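Local coordinates for protein sugar kinase (Agrobacterium tumefaciens, PDB 2RBC) that probably transfers phosphate from ATP to a sugar or related small molecule, as a putative ribokinase-like member of the pfkB carbohydrate kinase family, at residues A[28-40]-A[73-87]. Residues are numbered along the deposited sequence; the frame is centred on the assembly and turned at random.
Sequences GGKHVLCVGAAVL and AYAVHRMGGRASLWG. With SO4 (sulfate ion), chain D.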
loop_
_atom_site.group_PDB
_atom_site.type_symbol
_atom_site.label_atom_id
_atom_site.label_comp_id
_atom_site.label_asym_id
_atom_site.label_seq_id
_atom_site.Cartn_x
_atom_site.Cartn_y
_atom_site.Cartn_z
ATOM N N GLY A 28 -25.937 -18.138 -17.731
ATOM C CA GLY A 28 -25.812 -17.620 -19.127
ATOM C C GLY A 28 -25.292 -16.193 -19.115
ATOM O O GLY A 28 -24.344 -15.860 -18.383
ATOM N N GLY A 29 -25.922 -15.335 -19.906
ATOM C CA GLY A 29 -25.476 -13.976 -20.062
ATOM C C GLY A 29 -24.487 -13.887 -21.204
ATOM O O GLY A 29 -23.733 -14.820 -21.477
ATOM N N LYS A 30 -24.457 -12.737 -21.847
ATOM C CA LYS A 30 -23.474 -12.499 -22.872
ATOM C C LYS A 30 -22.074 -12.463 -22.277
ATOM O O LYS A 30 -21.879 -12.084 -21.135
ATOM C CB LYS A 30 -23.782 -11.190 -23.611
ATOM C CG LYS A 30 -25.152 -11.220 -24.321
ATOM C CD LYS A 30 -25.172 -12.196 -25.480
ATOM C CE LYS A 30 -26.562 -12.382 -26.050
ATOM N NZ LYS A 30 -26.468 -12.894 -27.417
ATOM N N HIS A 31 -21.107 -12.838 -23.098
ATOM C CA HIS A 31 -19.740 -12.923 -22.704
ATOM C C HIS A 31 -18.940 -11.762 -23.292
ATOM O O HIS A 31 -18.868 -11.600 -24.503
ATOM C CB HIS A 31 -19.166 -14.247 -23.175
ATOM C CG HIS A 31 -17.908 -14.627 -22.472
ATOM N ND1 HIS A 31 -17.305 -15.853 -22.645
ATOM C CD2 HIS A 31 -17.152 -13.959 -21.562
ATOM C CE1 HIS A 31 -16.213 -15.905 -21.891
ATOM N NE2 HIS A 31 -16.092 -14.762 -21.238
ATOM N N VAL A 32 -18.368 -10.941 -22.409
ATOM C CA VAL A 32 -17.589 -9.756 -22.778
ATOM C C VAL A 32 -16.119 -9.981 -22.357
ATOM O O VAL A 32 -15.865 -10.324 -21.209
ATOM C CB VAL A 32 -18.126 -8.498 -22.080
ATOM C CG1 VAL A 32 -17.318 -7.295 -22.487
ATOM C CG2 VAL A 32 -19.625 -8.271 -22.374
ATOM N N LEU A 33 -15.195 -9.823 -23.301
ATOM C CA LEU A 33 -13.766 -9.713 -23.062
ATOM C C LEU A 33 -13.383 -8.300 -22.709
ATOM O O LEU A 33 -13.584 -7.381 -23.493
ATOM C CB LEU A 33 -12.954 -10.092 -24.292
ATOM C CG LEU A 33 -11.412 -10.040 -24.182
ATOM C CD1 LEU A 33 -10.828 -10.981 -23.041
ATOM C CD2 LEU A 33 -10.770 -10.359 -25.524
ATOM N N CYS A 34 -12.785 -8.144 -21.542
ATOM C CA CYS A 34 -12.207 -6.850 -21.124
ATOM C C CYS A 34 -10.704 -6.970 -21.189
ATOM O O CYS A 34 -10.147 -7.988 -20.831
ATOM C CB CYS A 34 -12.664 -6.497 -19.720
ATOM S SG CYS A 34 -14.456 -6.397 -19.626
ATOM N N VAL A 35 -10.039 -5.928 -21.675
ATOM C CA VAL A 35 -8.589 -5.927 -21.816
ATOM C C VAL A 35 -7.983 -4.675 -21.194
ATOM O O VAL A 35 -8.421 -3.557 -21.497
ATOM C CB VAL A 35 -8.180 -5.933 -23.285
ATOM C CG1 VAL A 35 -6.654 -5.959 -23.428
ATOM C CG2 VAL A 35 -8.868 -7.116 -24.036
ATOM N N GLY A 36 -7.001 -4.882 -20.316
ATOM C CA GLY A 36 -6.205 -3.794 -19.757
ATOM C C GLY A 36 -5.707 -3.918 -18.332
ATOM O O GLY A 36 -5.161 -4.921 -17.934
ATOM N N ALA A 37 -5.944 -2.875 -17.552
ATOM C CA ALA A 37 -5.413 -2.756 -16.196
ATOM C C ALA A 37 -5.946 -3.726 -15.146
ATOM O O ALA A 37 -7.141 -3.984 -15.071
ATOM C CB ALA A 37 -5.588 -1.321 -15.719
ATOM N N ALA A 38 -5.014 -4.202 -14.318
ATOM C CA ALA A 38 -5.229 -5.118 -13.192
ATOM C C ALA A 38 -4.242 -4.685 -12.115
ATOM O O ALA A 38 -3.014 -4.924 -12.245
ATOM C CB ALA A 38 -4.987 -6.561 -13.604
ATOM N N VAL A 39 -4.753 -4.030 -11.077
ATOM C CA VAL A 39 -3.923 -3.249 -10.113
ATOM C C VAL A 39 -4.432 -3.574 -8.707
ATOM O O VAL A 39 -5.671 -3.578 -8.488
ATOM C CB VAL A 39 -4.081 -1.689 -10.306
ATOM C CG1 VAL A 39 -3.171 -0.886 -9.360
ATOM C CG2 VAL A 39 -3.822 -1.264 -11.748
ATOM N N LEU A 40 -3.507 -3.834 -7.772
ATOM C CA LEU A 40 -3.884 -3.964 -6.344
ATOM C C LEU A 40 -3.929 -2.596 -5.684
ATOM O O LEU A 40 -2.897 -2.002 -5.387
ATOM C CB LEU A 40 -2.957 -4.902 -5.575
ATOM C CG LEU A 40 -3.406 -5.276 -4.147
ATOM C CD1 LEU A 40 -4.689 -6.098 -4.203
ATOM C CD2 LEU A 40 -2.305 -6.066 -3.502
ATOM N N ALA A 73 -14.812 -5.439 -16.118
ATOM C CA ALA A 73 -15.100 -6.861 -16.074
ATOM C C ALA A 73 -16.009 -7.246 -14.892
ATOM O O ALA A 73 -16.926 -8.020 -15.046
ATOM C CB ALA A 73 -13.792 -7.717 -16.096
ATOM N N TYR A 74 -15.680 -6.750 -13.693
ATOM C CA TYR A 74 -16.507 -6.959 -12.539
ATOM C C TYR A 74 -17.940 -6.467 -12.768
ATOM O O TYR A 74 -18.893 -7.151 -12.438
ATOM C CB TYR A 74 -15.876 -6.296 -11.329
ATOM C CG TYR A 74 -16.634 -6.520 -10.050
ATOM C CD1 TYR A 74 -16.824 -7.797 -9.551
ATOM C CD2 TYR A 74 -17.161 -5.462 -9.349
ATOM C CE1 TYR A 74 -17.531 -8.021 -8.394
ATOM C CE2 TYR A 74 -17.845 -5.667 -8.152
ATOM C CZ TYR A 74 -18.042 -6.952 -7.692
ATOM O OH TYR A 74 -18.720 -7.160 -6.502
ATOM N N ALA A 75 -18.092 -5.302 -13.364
ATOM C CA ALA A 75 -19.417 -4.767 -13.702
ATOM C C ALA A 75 -20.180 -5.665 -14.674
ATOM O O ALA A 75 -21.379 -5.882 -14.512
ATOM C CB ALA A 75 -19.292 -3.345 -14.253
ATOM N N VAL A 76 -19.497 -6.201 -15.683
ATOM C CA VAL A 76 -20.140 -7.149 -16.592
ATOM C C VAL A 76 -20.745 -8.317 -15.813
ATOM O O VAL A 76 -21.899 -8.679 -16.042
ATOM C CB VAL A 76 -19.170 -7.667 -17.703
ATOM C CG1 VAL A 76 -19.824 -8.871 -18.463
ATOM C CG2 VAL A 76 -18.825 -6.524 -18.672
ATOM N N HIS A 77 -19.953 -8.913 -14.922
ATOM C CA HIS A 77 -20.405 -9.992 -14.066
ATOM C C HIS A 77 -21.608 -9.590 -13.198
ATOM O O HIS A 77 -22.641 -10.268 -13.182
ATOM C CB HIS A 77 -19.259 -10.441 -13.160
ATOM C CG HIS A 77 -19.700 -11.272 -12.011
ATOM N ND1 HIS A 77 -20.179 -12.557 -12.164
ATOM C CD2 HIS A 77 -19.727 -11.009 -10.688
ATOM C CE1 HIS A 77 -20.482 -13.040 -10.971
ATOM N NE2 HIS A 77 -20.227 -12.112 -10.064
ATOM N N ARG A 78 -21.476 -8.467 -12.512
ATOM C CA ARG A 78 -22.514 -8.013 -11.596
ATOM C C ARG A 78 -23.824 -7.749 -12.331
ATOM O O ARG A 78 -24.900 -7.956 -11.767
ATOM C CB ARG A 78 -22.094 -6.746 -10.890
ATOM C CG ARG A 78 -20.939 -6.938 -9.901
ATOM C CD ARG A 78 -21.407 -7.681 -8.672
ATOM N NE ARG A 78 -22.206 -6.803 -7.823
ATOM C CZ ARG A 78 -22.866 -7.185 -6.742
ATOM N NH1 ARG A 78 -22.887 -8.450 -6.380
ATOM N NH2 ARG A 78 -23.563 -6.298 -6.043
HETATM N N MSE A 79 -23.701 -7.312 -13.583
HETATM C CA MSE A 79 -24.849 -6.964 -14.418
HETATM C C MSE A 79 -25.427 -8.137 -15.214
HETATM O O MSE A 79 -26.297 -7.947 -16.058
HETATM C CB MSE A 79 -24.463 -5.852 -15.359
HETATM C CG MSE A 79 -24.088 -4.554 -14.670
HETATM SE SE MSE A 79 -25.535 -3.763 -13.585
HETATM C CE MSE A 79 -26.508 -2.837 -15.013
ATOM N N GLY A 80 -24.944 -9.338 -14.934
ATOM C CA GLY A 80 -25.571 -10.558 -15.426
ATOM C C GLY A 80 -24.889 -11.164 -16.638
ATOM O O GLY A 80 -25.426 -12.078 -17.250
ATOM N N GLY A 81 -23.745 -10.614 -17.034
ATOM C CA GLY A 81 -22.978 -11.184 -18.136
ATOM C C GLY A 81 -21.875 -12.074 -17.633
ATOM O O GLY A 81 -21.736 -12.305 -16.413
ATOM N N ARG A 82 -21.110 -12.606 -18.575
ATOM C CA ARG A 82 -19.913 -13.397 -18.273
ATOM C C ARG A 82 -18.729 -12.564 -18.679
ATOM O O ARG A 82 -18.733 -11.962 -19.735
ATOM C CB ARG A 82 -19.939 -14.718 -19.027
ATOM C CG ARG A 82 -20.790 -15.740 -18.330
ATOM C CD ARG A 82 -20.925 -17.005 -19.115
ATOM N NE ARG A 82 -21.786 -16.866 -20.297
ATOM C CZ ARG A 82 -21.387 -17.026 -21.573
ATOM N NH1 ARG A 82 -20.109 -17.295 -21.897
ATOM N NH2 ARG A 82 -22.277 -16.915 -22.555
ATOM N N ALA A 83 -17.729 -12.478 -17.814
ATOM C CA ALA A 83 -16.607 -11.592 -18.054
ATOM C C ALA A 83 -15.309 -12.350 -18.065
ATOM O O ALA A 83 -15.045 -13.147 -17.159
ATOM C CB ALA A 83 -16.541 -10.515 -16.938
ATOM N N SER A 84 -14.488 -12.054 -19.062
ATOM C CA SER A 84 -13.090 -12.508 -19.116
ATOM C C SER A 84 -12.189 -11.287 -19.163
ATOM O O SER A 84 -12.581 -10.252 -19.676
ATOM C CB SER A 84 -12.843 -13.344 -20.348
ATOM O OG SER A 84 -13.516 -14.568 -20.252
ATOM N N LEU A 85 -10.988 -11.418 -18.614
ATOM C CA LEU A 85 -10.047 -10.351 -18.577
ATOM C C LEU A 85 -8.676 -10.802 -19.093
ATOM O O LEU A 85 -8.167 -11.830 -18.691
ATOM C CB LEU A 85 -9.957 -9.833 -17.151
ATOM C CG LEU A 85 -9.004 -8.683 -16.839
ATOM C CD1 LEU A 85 -9.412 -7.380 -17.446
ATOM C CD2 LEU A 85 -8.800 -8.558 -15.314
ATOM N N TRP A 86 -8.112 -10.011 -20.006
ATOM C CA TRP A 86 -6.734 -10.181 -20.462
ATOM C C TRP A 86 -6.045 -8.969 -19.918
ATOM O O TRP A 86 -6.519 -7.867 -20.057
ATOM C CB TRP A 86 -6.610 -10.196 -21.985
ATOM C CG TRP A 86 -7.216 -11.392 -22.637
ATOM C CD1 TRP A 86 -7.777 -12.490 -22.020
ATOM C CD2 TRP A 86 -7.300 -11.639 -24.041
ATOM N NE1 TRP A 86 -8.221 -13.395 -22.969
ATOM C CE2 TRP A 86 -7.943 -12.893 -24.214
ATOM C CE3 TRP A 86 -6.897 -10.923 -25.176
ATOM C CZ2 TRP A 86 -8.173 -13.448 -25.473
ATOM C CZ3 TRP A 86 -7.156 -11.485 -26.442
ATOM C CH2 TRP A 86 -7.786 -12.722 -26.568
ATOM N N GLY A 87 -4.938 -9.197 -19.256
ATOM C CA GLY A 87 -4.252 -8.163 -18.500
ATOM C C GLY A 87 -2.993 -8.863 -18.077
ATOM O O GLY A 87 -2.847 -10.062 -18.337
HETATM S S SO4 D . -24.606 -8.945 -3.365
HETATM O O1 SO4 D . -24.641 -7.519 -3.696
HETATM O O2 SO4 D . -23.229 -9.441 -3.398
HETATM O O3 SO4 D . -25.047 -9.131 -1.982
HETATM O O4 SO4 D . -25.484 -9.667 -4.299
#
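With its CG anti to the backbone N (chi1 -162°), His31 swings its imidazole across the neighbouring strand, where NE2 meets Ser84 OG at 2.8 Å in a hydrogen bond that either group could donate. Leu33 is likewise anti at chi1 (-179°), and its CD1 settles over one face of the Trp86 indole, 3.4 Å from the centroid of the five-membered ring and almost on its normal, a CH-pi contact; CD2 lies over the six-membered ring, so both methyls of the leucine rest on the indole. Arg82 bends at chi3 and folds back beside His31. Its CB packs over a face of the imidazole while the guanidinium, its plane well inclined to that ring, has His31 CB over one face and sends weak hydrogen bonds to Gly28 O from NE and to Gly29 O from NH2.

Beneath this row runs the parallel pairing of 31-35 with 82-86, a worked case of strands that bond by alternate residues: Arg82 N to Lys30 O opens the series at 2.7 Å and Gly36 N to Trp86 O closes it at 3.0 Å. On the other sheet face, Val32 CG2 lies 4.0 Å from Val76 CG1, Val32 CB touches both methyls of Val76, and Cys34 SG lies 3.6 Å from Ala73 CA. The helix they meet, 73-78, runs nearly antiparallel to 31-35 (165°). It ends in a Schellman motif, Gly81 N bonding to Val76 O with Gly80 at positive phi, and Arg78, its last residue, donates from NH2, and weakly from NH1, to a sulfate ion probably from the crystallisation liquor. Strand 160-163 flanks 31-35 on its other edge, placing this strand inside the sheet. Strand, covering helix and adjacent parallel strand belong to the alpha/beta core of the ribokinase-like fold of pfkB kinases.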